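Local coordinates for protein nucleoside-diphosphate sugar epimerase (SulA family) (Corynebacterium glutamicum, PDB 3OH8) that probably acts as an NAD(P)-dependent epimerase or related enzyme on nucleoside-diphosphate sugars, at residues A[190-195]-A[230-235]; A[236-241]-A[289-294]; A[250-255]-A[283-288]; A[301-306]-A[359-364]. One frame throughout, in Å; residues are numbered along the deposited sequence.

Interaction 1. Residues A[190-195]-A[230-235]; sequences DPLNPA and VLPTKF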
loop_
_atom_site.group_PDB
_atom_site.type_symbol
_atom_site.label_atom_id
_atom_site.label_comp_id
_atom_site.label_asym_id
_atom_site.label_seq_id
_atom_site.Cartn_x
_atom_site.Cartn_y
_atom_site.Cartn_z
ATOM N N ASP A 190 -13.278 2.434 21.757
ATOM C CA ASP A 190 -13.186 1.438 22.827
ATOM C C ASP A 190 -13.766 0.142 22.283
ATOM O O ASP A 190 -14.972 0.030 22.128
ATOM C CB ASP A 190 -14.007 1.891 24.034
ATOM C CG ASP A 190 -13.873 0.946 25.221
ATOM O OD1 ASP A 190 -13.388 -0.189 25.027
ATOM O OD2 ASP A 190 -14.257 1.336 26.347
ATOM N N PRO A 191 -12.907 -0.833 21.968
ATOM C CA PRO A 191 -13.391 -2.021 21.254
ATOM C C PRO A 191 -14.542 -2.732 21.964
ATOM O O PRO A 191 -15.452 -3.231 21.293
ATOM C CB PRO A 191 -12.158 -2.925 21.194
ATOM C CG PRO A 191 -10.992 -1.978 21.283
ATOM C CD PRO A 191 -11.456 -0.881 22.218
ATOM N N LEU A 192 -14.519 -2.770 23.294
ATOM C CA LEU A 192 -15.552 -3.502 24.032
ATOM C C LEU A 192 -16.700 -2.615 24.474
ATOM O O LEU A 192 -17.611 -3.066 25.161
ATOM C CB LEU A 192 -14.955 -4.233 25.237
ATOM C CG LEU A 192 -14.011 -5.380 24.858
ATOM C CD1 LEU A 192 -13.283 -5.916 26.078
ATOM C CD2 LEU A 192 -14.784 -6.488 24.139
ATOM N N ASN A 193 -16.655 -1.351 24.078
ATOM C CA ASN A 193 -17.722 -0.430 24.419
ATOM C C ASN A 193 -17.689 0.777 23.495
ATOM O O ASN A 193 -17.461 1.887 23.952
ATOM C CB ASN A 193 -17.578 0.028 25.884
ATOM C CG ASN A 193 -18.725 0.926 26.332
ATOM O OD1 ASN A 193 -19.847 0.807 25.839
ATOM N ND2 ASN A 193 -18.446 1.823 27.270
ATOM N N PRO A 194 -17.912 0.561 22.186
ATOM C CA PRO A 194 -17.776 1.651 21.209
ATOM C C PRO A 194 -18.866 2.724 21.353
ATOM O O PRO A 194 -20.030 2.402 21.608
ATOM C CB PRO A 194 -17.890 0.925 19.861
ATOM C CG PRO A 194 -18.714 -0.297 20.170
ATOM C CD PRO A 194 -18.244 -0.719 21.538
ATOM N N ALA A 195 -18.477 3.986 21.196
ATOM C CA ALA A 195 -19.406 5.102 21.329
ATOM C C ALA A 195 -20.590 4.968 20.374
ATOM O O ALA A 195 -20.425 4.575 19.224
ATOM C CB ALA A 195 -18.681 6.418 21.085
ATOM N N VAL A 230 -13.642 -11.027 18.156
ATOM C CA VAL A 230 -15.046 -11.367 17.941
ATOM C C VAL A 230 -16.035 -10.352 18.513
ATOM O O VAL A 230 -16.881 -9.850 17.784
ATOM C CB VAL A 230 -15.359 -12.796 18.443
ATOM C CG1 VAL A 230 -16.858 -13.110 18.348
ATOM C CG2 VAL A 230 -14.538 -13.806 17.656
ATOM N N LEU A 231 -15.938 -10.046 19.806
ATOM C CA LEU A 231 -16.830 -9.049 20.412
ATOM C C LEU A 231 -16.714 -7.620 19.791
ATOM O O LEU A 231 -17.721 -6.986 19.463
ATOM C CB LEU A 231 -16.633 -9.007 21.936
ATOM C CG LEU A 231 -17.683 -9.673 22.854
ATOM C CD1 LEU A 231 -18.420 -10.813 22.176
ATOM C CD2 LEU A 231 -17.059 -10.146 24.157
ATOM N N PRO A 232 -15.487 -7.112 19.630
ATOM C CA PRO A 232 -15.420 -5.773 19.033
ATOM C C PRO A 232 -16.037 -5.730 17.631
ATOM O O PRO A 232 -16.623 -4.708 17.242
ATOM C CB PRO A 232 -13.917 -5.494 18.972
ATOM C CG PRO A 232 -13.323 -6.348 20.082
ATOM C CD PRO A 232 -14.175 -7.580 20.124
ATOM N N THR A 233 -15.898 -6.820 16.881
ATOM C CA THR A 233 -16.434 -6.887 15.525
ATOM C C THR A 233 -17.953 -6.822 15.562
ATOM O O THR A 233 -18.575 -6.172 14.727
ATOM C CB THR A 233 -15.973 -8.172 14.793
ATOM O OG1 THR A 233 -14.556 -8.113 14.562
ATOM C CG2 THR A 233 -16.671 -8.302 13.475
ATOM N N LYS A 234 -18.545 -7.486 16.553
ATOM C CA LYS A 234 -19.991 -7.506 16.696
ATOM C C LYS A 234 -20.532 -6.137 17.088
ATOM O O LYS A 234 -21.553 -5.682 16.556
ATOM C CB LYS A 234 -20.412 -8.550 17.736
ATOM C CG LYS A 234 -21.909 -8.758 17.830
ATOM C CD LYS A 234 -22.239 -9.757 18.935
ATOM C CE LYS A 234 -23.734 -9.844 19.177
ATOM N NZ LYS A 234 -24.044 -10.767 20.306
ATOM N N PHE A 235 -19.863 -5.485 18.032
ATOM C CA PHE A 235 -20.322 -4.188 18.501
ATOM C C PHE A 235 -20.259 -3.173 17.366
ATOM O O PHE A 235 -21.152 -2.344 17.205
ATOM C CB PHE A 235 -19.534 -3.739 19.739
ATOM C CG PHE A 235 -19.672 -4.686 20.920
ATOM C CD1 PHE A 235 -20.738 -5.573 20.989
ATOM C CD2 PHE A 235 -18.740 -4.688 21.950
ATOM C CE1 PHE A 235 -20.879 -6.445 22.071
ATOM C CE2 PHE A 235 -18.873 -5.548 23.035
ATOM C CZ PHE A 235 -19.945 -6.431 23.092
HETATM O O HOH W 1 -16.046 -2.354 18.785
#
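Pro191 and Pro232 bring the two backbones to 4.8 Å between their CA atoms, where a type I beta turn, Asp190 to Asn193, meets one side of helix 222-242 in the Rossmann-like epimerase domain. Proline suits both segments: in the turn its ring fixes phi at the second position, and in the helix Pro232 has no N-H for the preceding turn, so the helix kinks there. The proline rings meet through Pro191 CB and Pro232 CG, 3.8 Å apart, while Pro191 O receives a CA-H contact from Pro232. Leu192 sets off away from the helix, but its branch returns, and Leu192 CD2 lies 3.8 Å from Leu231 CB. Phe235, about one turn further along the helix, suits its place because a flat ring can reach several turn atoms at once: Phe235 CE2 is 3.5 Å from Leu192 O, and Pro191 O lies at the ring edge, near its plane. CG beside the backbone N (chi1 -61°) swings the ring toward these carbonyls; Phe235 CB itself meets Pro194 CG at 3.6 Å, the two side chains crossed at about a right angle. One water completes the joint, donating to Pro191 O at 2.7 Å and to Pro232 O at 2.9 Å.

Interaction 2. Residues A[236-241]-A[289-294]; sequences LAELVA and TAPASD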
loop_
_atom_site.group_PDB
_atom_site.type_symbol
_atom_site.label_atom_id
_atom_site.label_comp_id
_atom_site.label_asym_id
_atom_site.label_seq_id
_atom_site.Cartn_x
_atom_site.Cartn_y
_atom_site.Cartn_z
ATOM N N LEU A 236 -19.217 -3.261 16.551
ATOM C CA LEU A 236 -19.110 -2.373 15.394
ATOM C C LEU A 236 -20.234 -2.689 14.391
ATOM O O LEU A 236 -20.862 -1.789 13.829
ATOM C CB LEU A 236 -17.743 -2.540 14.726
ATOM C CG LEU A 236 -16.620 -1.498 14.856
ATOM C CD1 LEU A 236 -17.045 -0.160 15.502
ATOM C CD2 LEU A 236 -15.458 -2.109 15.565
ATOM N N ALA A 237 -20.478 -3.972 14.159
ATOM C CA ALA A 237 -21.537 -4.378 13.231
ATOM C C ALA A 237 -22.892 -3.834 13.675
ATOM O O ALA A 237 -23.705 -3.414 12.850
ATOM C CB ALA A 237 -21.580 -5.889 13.089
ATOM N N GLU A 238 -23.128 -3.822 14.980
ATOM C CA GLU A 238 -24.365 -3.259 15.502
ATOM C C GLU A 238 -24.477 -1.780 15.184
ATOM O O GLU A 238 -25.546 -1.303 14.809
ATOM C CB GLU A 238 -24.482 -3.508 17.014
ATOM C CG GLU A 238 -24.690 -4.986 17.334
ATOM C CD GLU A 238 -24.677 -5.302 18.818
ATOM O OE1 GLU A 238 -24.423 -4.390 19.629
ATOM O OE2 GLU A 238 -24.910 -6.475 19.170
ATOM N N LEU A 239 -23.376 -1.045 15.340
ATOM C CA LEU A 239 -23.390 0.370 15.013
ATOM C C LEU A 239 -23.664 0.554 13.524
ATOM O O LEU A 239 -24.384 1.470 13.125
ATOM C CB LEU A 239 -22.078 1.044 15.415
ATOM C CG LEU A 239 -21.796 1.132 16.917
ATOM C CD1 LEU A 239 -20.448 1.808 17.166
ATOM C CD2 LEU A 239 -22.923 1.867 17.653
ATOM N N VAL A 240 -23.099 -0.324 12.702
ATOM C CA VAL A 240 -23.360 -0.257 11.275
ATOM C C VAL A 240 -24.857 -0.471 11.051
ATOM O O VAL A 240 -25.504 0.278 10.324
ATOM C CB VAL A 240 -22.535 -1.298 10.484
ATOM C CG1 VAL A 240 -22.998 -1.354 9.036
ATOM C CG2 VAL A 240 -21.054 -0.963 10.553
ATOM N N ALA A 241 -25.404 -1.490 11.703
ATOM C CA ALA A 241 -26.828 -1.777 11.599
ATOM C C ALA A 241 -27.656 -0.545 11.959
ATOM O O ALA A 241 -28.633 -0.234 11.288
ATOM C CB ALA A 241 -27.194 -2.940 12.507
ATOM N N THR A 289 -20.186 -10.267 12.178
ATOM C CA THR A 289 -20.710 -9.165 11.361
ATOM C C THR A 289 -22.203 -9.316 11.077
ATOM O O THR A 289 -22.818 -8.443 10.458
ATOM C CB THR A 289 -19.982 -9.005 9.981
ATOM O OG1 THR A 289 -20.200 -10.162 9.167
ATOM C CG2 THR A 289 -18.484 -8.771 10.157
ATOM N N ALA A 290 -22.783 -10.421 11.529
ATOM C CA ALA A 290 -24.180 -10.735 11.217
ATOM C C ALA A 290 -25.196 -9.599 11.455
ATOM O O ALA A 290 -26.099 -9.418 10.651
ATOM C CB ALA A 290 -24.615 -12.028 11.925
ATOM N N PRO A 291 -25.046 -8.822 12.542
ATOM C CA PRO A 291 -26.000 -7.718 12.726
ATOM C C PRO A 291 -26.023 -6.726 11.559
ATOM O O PRO A 291 -27.088 -6.205 11.232
ATOM C CB PRO A 291 -25.504 -7.036 14.005
ATOM C CG PRO A 291 -24.811 -8.143 14.761
ATOM C CD PRO A 291 -24.143 -8.968 13.699
ATOM N N ALA A 292 -24.877 -6.462 10.938
ATOM C CA ALA A 292 -24.848 -5.543 9.807
ATOM C C ALA A 292 -25.601 -6.106 8.603
ATOM O O ALA A 292 -26.434 -5.436 8.002
ATOM C CB ALA A 292 -23.417 -5.215 9.417
ATOM N N SER A 293 -25.305 -7.346 8.240
ATOM C CA SER A 293 -25.944 -7.916 7.064
ATOM C C SER A 293 -27.418 -8.209 7.349
ATOM O O SER A 293 -28.256 -8.083 6.461
ATOM C CB SER A 293 -25.195 -9.159 6.575
ATOM O OG SER A 293 -24.960 -10.047 7.653
ATOM N N ASP A 294 -27.741 -8.570 8.588
ATOM C CA ASP A 294 -29.145 -8.763 8.957
ATOM C C ASP A 294 -29.932 -7.477 8.738
ATOM O O ASP A 294 -31.115 -7.515 8.399
ATOM C CB ASP A 294 -29.296 -9.205 10.409
ATOM C CG ASP A 294 -28.841 -10.632 10.635
ATOM O OD1 ASP A 294 -28.700 -11.381 9.643
ATOM O OD2 ASP A 294 -28.629 -11.004 11.808
#
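Ala237 O accepts the backbone N-H of Ala241 at 2.8 Å, a helical bond on the side of helix 222-242 that meets Ala292, whose CB lies 3.9 Å from the same oxygen. The contact itself has no hydrogen bond across it and rests on small apolar groups. Ala237 CB sits 3.8 Å from Thr289 CA and also reaches CD of the Pro291 ring; alanine's single methyl fits between the two backbones. Thr289 turns its hydroxyl elsewhere, to Glu286 O. Helix 222-242 and the short helix 290-294 run nearly parallel here, 17° between directions and 7.3 Å between axes at closest, a spacing that alanines permit. Both lie on the same side of the central sheet of the Rossmann-like fold, with Val240 also touching Leu205 and Ala292 touching Val299. Pro291 suits the first turn of helix 290-294, where a missing N-H costs no helical bond, and Pro291 CB packs 4.0 Å from Glu238 CG. The touching is done by this aliphatic part of Glu238, and the chain runs on extended beyond it. Val240 holds CG1 anti to its backbone N (chi1 171°), which brings that methyl to 3.9 Å from Ala292 CB. Ala241 CB closes on Pro291 O at 3.5 Å.

Interaction 3. Residues A[250-255]-A[283-288]; sequences ISASAV and RDWEHA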
loop_
_atom_site.group_PDB
_atom_site.type_symbol
_atom_site.label_atom_id
_atom_site.label_comp_id
_atom_site.label_asym_id
_atom_site.label_seq_id
_atom_site.Cartn_x
_atom_site.Cartn_y
_atom_site.Cartn_z
ATOM N N ILE A 250 -16.820 -3.426 5.459
ATOM C CA ILE A 250 -15.742 -4.249 4.917
ATOM C C ILE A 250 -14.887 -4.739 6.078
ATOM O O ILE A 250 -14.201 -3.946 6.725
ATOM C CB ILE A 250 -14.842 -3.445 3.948
ATOM C CG1 ILE A 250 -15.690 -2.771 2.865
ATOM C CG2 ILE A 250 -13.796 -4.361 3.308
ATOM C CD1 ILE A 250 -16.656 -3.736 2.159
ATOM N N SER A 251 -14.921 -6.039 6.345
ATOM C CA SER A 251 -14.317 -6.566 7.561
ATOM C C SER A 251 -13.115 -7.466 7.253
ATOM O O SER A 251 -13.203 -8.351 6.404
ATOM C CB SER A 251 -15.371 -7.356 8.362
ATOM O OG SER A 251 -14.890 -7.641 9.658
ATOM N N ALA A 252 -12.000 -7.245 7.935
ATOM C CA ALA A 252 -10.825 -8.085 7.729
ATOM C C ALA A 252 -11.139 -9.538 8.094
ATOM O O ALA A 252 -11.904 -9.803 9.018
ATOM C CB ALA A 252 -9.660 -7.584 8.565
ATOM N N SER A 253 -10.561 -10.478 7.357
ATOM C CA SER A 253 -10.622 -11.881 7.757
ATOM C C SER A 253 -9.298 -12.506 7.358
ATOM O O SER A 253 -8.300 -11.793 7.251
ATOM C CB SER A 253 -11.811 -12.603 7.117
ATOM O OG SER A 253 -11.922 -13.920 7.637
ATOM N N ALA A 254 -9.268 -13.819 7.132
ATOM C CA ALA A 254 -8.000 -14.489 6.821
ATOM C C ALA A 254 -8.230 -15.789 6.079
ATOM O O ALA A 254 -9.264 -16.431 6.249
ATOM C CB ALA A 254 -7.204 -14.760 8.123
ATOM N N VAL A 255 -7.257 -16.188 5.269
ATOM C CA VAL A 255 -7.341 -17.466 4.573
ATOM C C VAL A 255 -7.322 -18.603 5.596
ATOM O O VAL A 255 -7.621 -19.763 5.269
ATOM C CB VAL A 255 -6.179 -17.644 3.588
ATOM C CG1 VAL A 255 -6.317 -16.661 2.405
ATOM C CG2 VAL A 255 -4.865 -17.434 4.310
ATOM N N ARG A 283 -14.323 -18.376 11.442
ATOM C CA ARG A 283 -15.774 -18.497 11.272
ATOM C C ARG A 283 -16.491 -17.561 12.239
ATOM O O ARG A 283 -17.428 -16.857 11.856
ATOM C CB ARG A 283 -16.280 -19.939 11.505
ATOM C CG ARG A 283 -15.883 -20.968 10.429
ATOM C CD ARG A 283 -16.652 -22.295 10.598
ATOM N NE ARG A 283 -16.382 -22.948 11.882
ATOM C CZ ARG A 283 -15.408 -23.838 12.084
ATOM N NH1 ARG A 283 -14.591 -24.182 11.093
ATOM N NH2 ARG A 283 -15.242 -24.383 13.280
ATOM N N ASP A 284 -16.073 -17.578 13.501
ATOM C CA ASP A 284 -16.695 -16.725 14.514
ATOM C C ASP A 284 -16.461 -15.250 14.202
ATOM O O ASP A 284 -17.347 -14.414 14.360
ATOM C CB ASP A 284 -16.105 -17.028 15.879
ATOM C CG ASP A 284 -16.482 -18.418 16.385
ATOM O OD1 ASP A 284 -17.372 -19.046 15.776
ATOM O OD2 ASP A 284 -15.883 -18.873 17.380
ATOM N N TRP A 285 -15.242 -14.940 13.775
ATOM C CA TRP A 285 -14.863 -13.572 13.443
ATOM C C TRP A 285 -15.755 -13.031 12.314
ATOM O O TRP A 285 -16.268 -11.908 12.380
ATOM C CB TRP A 285 -13.391 -13.594 13.040
ATOM C CG TRP A 285 -12.728 -12.295 12.769
ATOM C CD1 TRP A 285 -13.193 -11.041 13.039
ATOM C CD2 TRP A 285 -11.438 -12.130 12.171
ATOM N NE1 TRP A 285 -12.266 -10.097 12.640
ATOM C CE2 TRP A 285 -11.181 -10.743 12.105
ATOM C CE3 TRP A 285 -10.476 -13.026 11.684
ATOM C CZ2 TRP A 285 -9.997 -10.224 11.566
ATOM C CZ3 TRP A 285 -9.305 -12.513 11.145
ATOM C CH2 TRP A 285 -9.077 -11.118 11.086
ATOM N N GLU A 286 -15.966 -13.837 11.284
ATOM C CA GLU A 286 -16.878 -13.444 10.219
ATOM C C GLU A 286 -18.336 -13.390 10.687
ATOM O O GLU A 286 -19.082 -12.470 10.341
ATOM C CB GLU A 286 -16.707 -14.372 9.014
ATOM C CG GLU A 286 -15.322 -14.225 8.377
ATOM C CD GLU A 286 -15.164 -15.045 7.117
ATOM O OE1 GLU A 286 -16.171 -15.620 6.650
ATOM O OE2 GLU A 286 -14.032 -15.124 6.600
ATOM N N HIS A 287 -18.750 -14.366 11.488
ATOM C CA HIS A 287 -20.152 -14.420 11.897
ATOM C C HIS A 287 -20.537 -13.239 12.796
ATOM O O HIS A 287 -21.697 -12.865 12.877
ATOM C CB HIS A 287 -20.475 -15.752 12.596
ATOM C CG HIS A 287 -21.906 -15.862 13.024
ATOM N ND1 HIS A 287 -22.296 -15.825 14.344
ATOM C CD2 HIS A 287 -23.045 -15.962 12.298
ATOM C CE1 HIS A 287 -23.613 -15.920 14.416
ATOM N NE2 HIS A 287 -24.090 -16.005 13.187
ATOM N N ALA A 288 -19.555 -12.647 13.464
ATOM C CA ALA A 288 -19.808 -11.480 14.293
ATOM C C ALA A 288 -20.315 -10.255 13.510
ATOM O O ALA A 288 -20.821 -9.309 14.118
ATOM C CB ALA A 288 -18.556 -11.122 15.099
HETATM O O HOH W 2 -14.926 -10.172 9.952
HETATM O O HOH W 3 -12.261 -7.683 10.982
#
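Contacts over an aromatic face carry the largest part of this interaction, where Trp285 meets residues 252 to 254 of the strand. The first torsion of Trp285 puts CG opposite the backbone N (chi1 -175°), and the indole reaches from the helix across the strand. Over one face, toward the rim, stands Ala252 O, 3.2 Å from Trp285 CZ2. Ser253 CA lies over the same face, making a CH-pi contact 3.9 Å from the centroid of the six-membered ring of Trp285 and 21° off its normal. Tryptophan suits the place because its broad face can receive two successive backbone groups; Arg229 adds a cation-pi contact to it. The apolar part is small: Ala252 CB touches Trp285 CZ2 at 4.0 Å, and alanine leaves the indole room to lie close to the backbone.

Direct polar contact falls to the next helix residue. Ser253 OG donates to Glu286 OE2 at 2.6 Å, and OE2 accepts with its anti lone pair. The extended glutamate reaches the strand though its CB is directed elsewhere, and the same oxygen forms a salt bridge with Arg303, so two donors hold it.

Water-mediated bonds fill in beside the indole. One water takes the proton of Ser251 OG at 2.9 Å, donates to Ala252 O at 2.9 Å and receives a weak bond from Trp285 NE1.

Strand 250-254 and helix 283-287 run almost antiparallel, at 169°. As the chain returns in parallel strand 298-308 beside 248-254, this is the beta-alpha part of a beta-alpha-beta crossover, characteristic of Rossmann-type sheets.

Interaction 4. Residues A[301-306]-A[359-364]; sequences FIRTGV and SGPINA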
loop_
_atom_site.group_PDB
_atom_site.type_symbol
_atom_site.label_atom_id
_atom_site.label_comp_id
_atom_site.label_asym_id
_atom_site.label_seq_id
_atom_site.Cartn_x
_atom_site.Cartn_y
_atom_site.Cartn_z
ATOM N N PHE A 301 -15.979 -9.955 3.556
ATOM C CA PHE A 301 -14.909 -10.456 4.406
ATOM C C PHE A 301 -13.683 -10.577 3.539
ATOM O O PHE A 301 -13.682 -11.312 2.550
ATOM C CB PHE A 301 -15.259 -11.841 4.964
ATOM C CG PHE A 301 -16.655 -11.940 5.484
ATOM C CD1 PHE A 301 -17.030 -11.238 6.616
ATOM C CD2 PHE A 301 -17.590 -12.738 4.850
ATOM C CE1 PHE A 301 -18.313 -11.322 7.102
ATOM C CE2 PHE A 301 -18.884 -12.824 5.332
ATOM C CZ PHE A 301 -19.243 -12.108 6.460
ATOM N N ILE A 302 -12.642 -9.840 3.892
ATOM C CA ILE A 302 -11.412 -9.852 3.104
ATOM C C ILE A 302 -10.495 -10.918 3.699
ATOM O O ILE A 302 -9.738 -10.649 4.627
ATOM C CB ILE A 302 -10.738 -8.465 3.114
ATOM C CG1 ILE A 302 -11.739 -7.393 2.668
ATOM C CG2 ILE A 302 -9.506 -8.442 2.215
ATOM C CD1 ILE A 302 -12.474 -7.726 1.362
ATOM N N ARG A 303 -10.608 -12.142 3.184
ATOM C CA ARG A 303 -9.777 -13.235 3.655
ATOM C C ARG A 303 -8.375 -13.057 3.088
ATOM O O ARG A 303 -8.090 -13.461 1.967
ATOM C CB ARG A 303 -10.382 -14.589 3.246
ATOM C CG ARG A 303 -11.797 -14.791 3.790
ATOM C CD ARG A 303 -12.379 -16.180 3.443
ATOM N NE ARG A 303 -13.699 -16.351 4.045
ATOM C CZ ARG A 303 -14.606 -17.234 3.634
ATOM N NH1 ARG A 303 -14.354 -18.043 2.605
ATOM N NH2 ARG A 303 -15.772 -17.296 4.253
ATOM N N THR A 304 -7.505 -12.442 3.880
ATOM C CA THR A 304 -6.178 -12.067 3.420
ATOM C C THR A 304 -5.149 -13.184 3.538
ATOM O O THR A 304 -5.130 -13.939 4.519
ATOM C CB THR A 304 -5.641 -10.890 4.236
ATOM O OG1 THR A 304 -6.660 -9.889 4.342
ATOM C CG2 THR A 304 -4.414 -10.308 3.546
ATOM N N GLY A 305 -4.286 -13.266 2.536
ATOM C CA GLY A 305 -3.108 -14.110 2.603
ATOM C C GLY A 305 -2.061 -13.373 3.407
ATOM O O GLY A 305 -2.382 -12.428 4.121
ATOM N N VAL A 306 -0.814 -13.802 3.285
ATOM C CA VAL A 306 0.288 -13.137 3.942
ATOM C C VAL A 306 0.673 -11.909 3.121
ATOM O O VAL A 306 1.106 -12.023 1.980
ATOM C CB VAL A 306 1.512 -14.064 4.055
ATOM C CG1 VAL A 306 2.727 -13.279 4.568
ATOM C CG2 VAL A 306 1.190 -15.248 4.958
ATOM N N SER A 359 -19.331 -8.443 -2.258
ATOM C CA SER A 359 -19.961 -8.797 -0.995
ATOM C C SER A 359 -19.699 -10.259 -0.669
ATOM O O SER A 359 -19.354 -11.048 -1.560
ATOM C CB SER A 359 -21.468 -8.501 -1.024
ATOM O OG SER A 359 -22.179 -9.509 -1.700
ATOM N N GLY A 360 -19.846 -10.615 0.606
ATOM C CA GLY A 360 -19.513 -11.964 1.050
ATOM C C GLY A 360 -18.009 -12.126 1.179
ATOM O O GLY A 360 -17.272 -11.128 1.219
ATOM N N PRO A 361 -17.535 -13.375 1.248
ATOM C CA PRO A 361 -16.095 -13.634 1.373
ATOM C C PRO A 361 -15.319 -13.294 0.094
ATOM O O PRO A 361 -15.784 -13.593 -1.000
ATOM C CB PRO A 361 -16.032 -15.144 1.624
ATOM C CG PRO A 361 -17.287 -15.685 0.963
ATOM C CD PRO A 361 -18.330 -14.619 1.212
ATOM N N ILE A 362 -14.158 -12.657 0.238
ATOM C CA ILE A 362 -13.278 -12.411 -0.893
ATOM C C ILE A 362 -11.882 -12.915 -0.539
ATOM O O ILE A 362 -11.322 -12.497 0.467
ATOM C CB ILE A 362 -13.177 -10.913 -1.180
ATOM C CG1 ILE A 362 -14.563 -10.327 -1.484
ATOM C CG2 ILE A 362 -12.233 -10.677 -2.324
ATOM C CD1 ILE A 362 -15.193 -10.864 -2.786
ATOM N N ASN A 363 -11.330 -13.842 -1.323
ATOM C CA ASN A 363 -9.946 -14.252 -1.099
ATOM C C ASN A 363 -9.015 -13.144 -1.592
ATOM O O ASN A 363 -8.904 -12.913 -2.799
ATOM C CB ASN A 363 -9.617 -15.567 -1.816
ATOM C CG ASN A 363 -10.262 -16.789 -1.153
ATOM O OD1 ASN A 363 -10.291 -17.881 -1.734
ATOM N ND2 ASN A 363 -10.758 -16.619 0.059
ATOM N N ALA A 364 -8.365 -12.441 -0.671
ATOM C CA ALA A 364 -7.418 -11.401 -1.079
ATOM C C ALA A 364 -6.032 -12.010 -1.099
ATOM O O ALA A 364 -5.283 -11.909 -0.133
ATOM C CB ALA A 364 -7.472 -10.210 -0.140
#
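Arg303 leaves its strand with CG beside the backbone N (chi1 -59°) and runs extended to NE, a shape that lays its guanidinium alongside Pro361. CB of Pro361 stands over the centre of the guanidinium face, only 3.2 Å from Arg303 CZ, a tight fit. The two residues belong to parallel neighbours, strands 298-308 and 360-364, in the mixed central sheet of the Rossmann-like domain. Arginine suits the spot since its flat cation can take an aliphatic CB over one face while its N-H groups turn to others: Glu286 in a salt bridge and the hydroxyl of Tyr258. Gly360 has a positive phi of 77°, a backbone conformation easy for glycine, and Gly360 O accepts a hydrogen bond from Phe301 N at 2.9 Å. From there the strands exchange bonds as parallel strands do: Ile362 N to Phe301 O at 2.7 Å, Arg303 N to Ile362 O at 2.8 Å, and Ala364 N to Arg303 O at 2.8 Å. On the sheet face turned to helix 342-354, Ile302 and Ile362 lie side by side. Ile302 CG2 meets Ala364 CB at 3.6 Å, the small alanine making room for the branched methyl. The pairing ends with Gly305 N donating to Ala364 O at 3.2 Å, tilted 34° from the carbonyl plane.

In the fold
All four interactions belong to the epimerase/dehydratase domain and build outward from one sheet. Along the chain, interaction 1 closes before interaction 2 opens, interaction 3 is nested in the loop closed by interaction 2, and interaction 4 follows both. Interactions 1 and 2 share helix 222-242, their centres about 11 Å apart, and meet through Pro194 and Leu239. Interaction 3 touches interaction 1 where Val230 and Thr233 pack on Ala288. Interactions 3 and 4, centres about 9 Å apart, use neighbouring strands 248-254 and 298-308; the salt bridge from Glu286 OE2 to Arg303 NE, 2.9 Å, ties them. Interactions 1 and 4 are farthest apart, about 21 Å between centres. Together they lead from a surface loop through a helical layer to the core sheet.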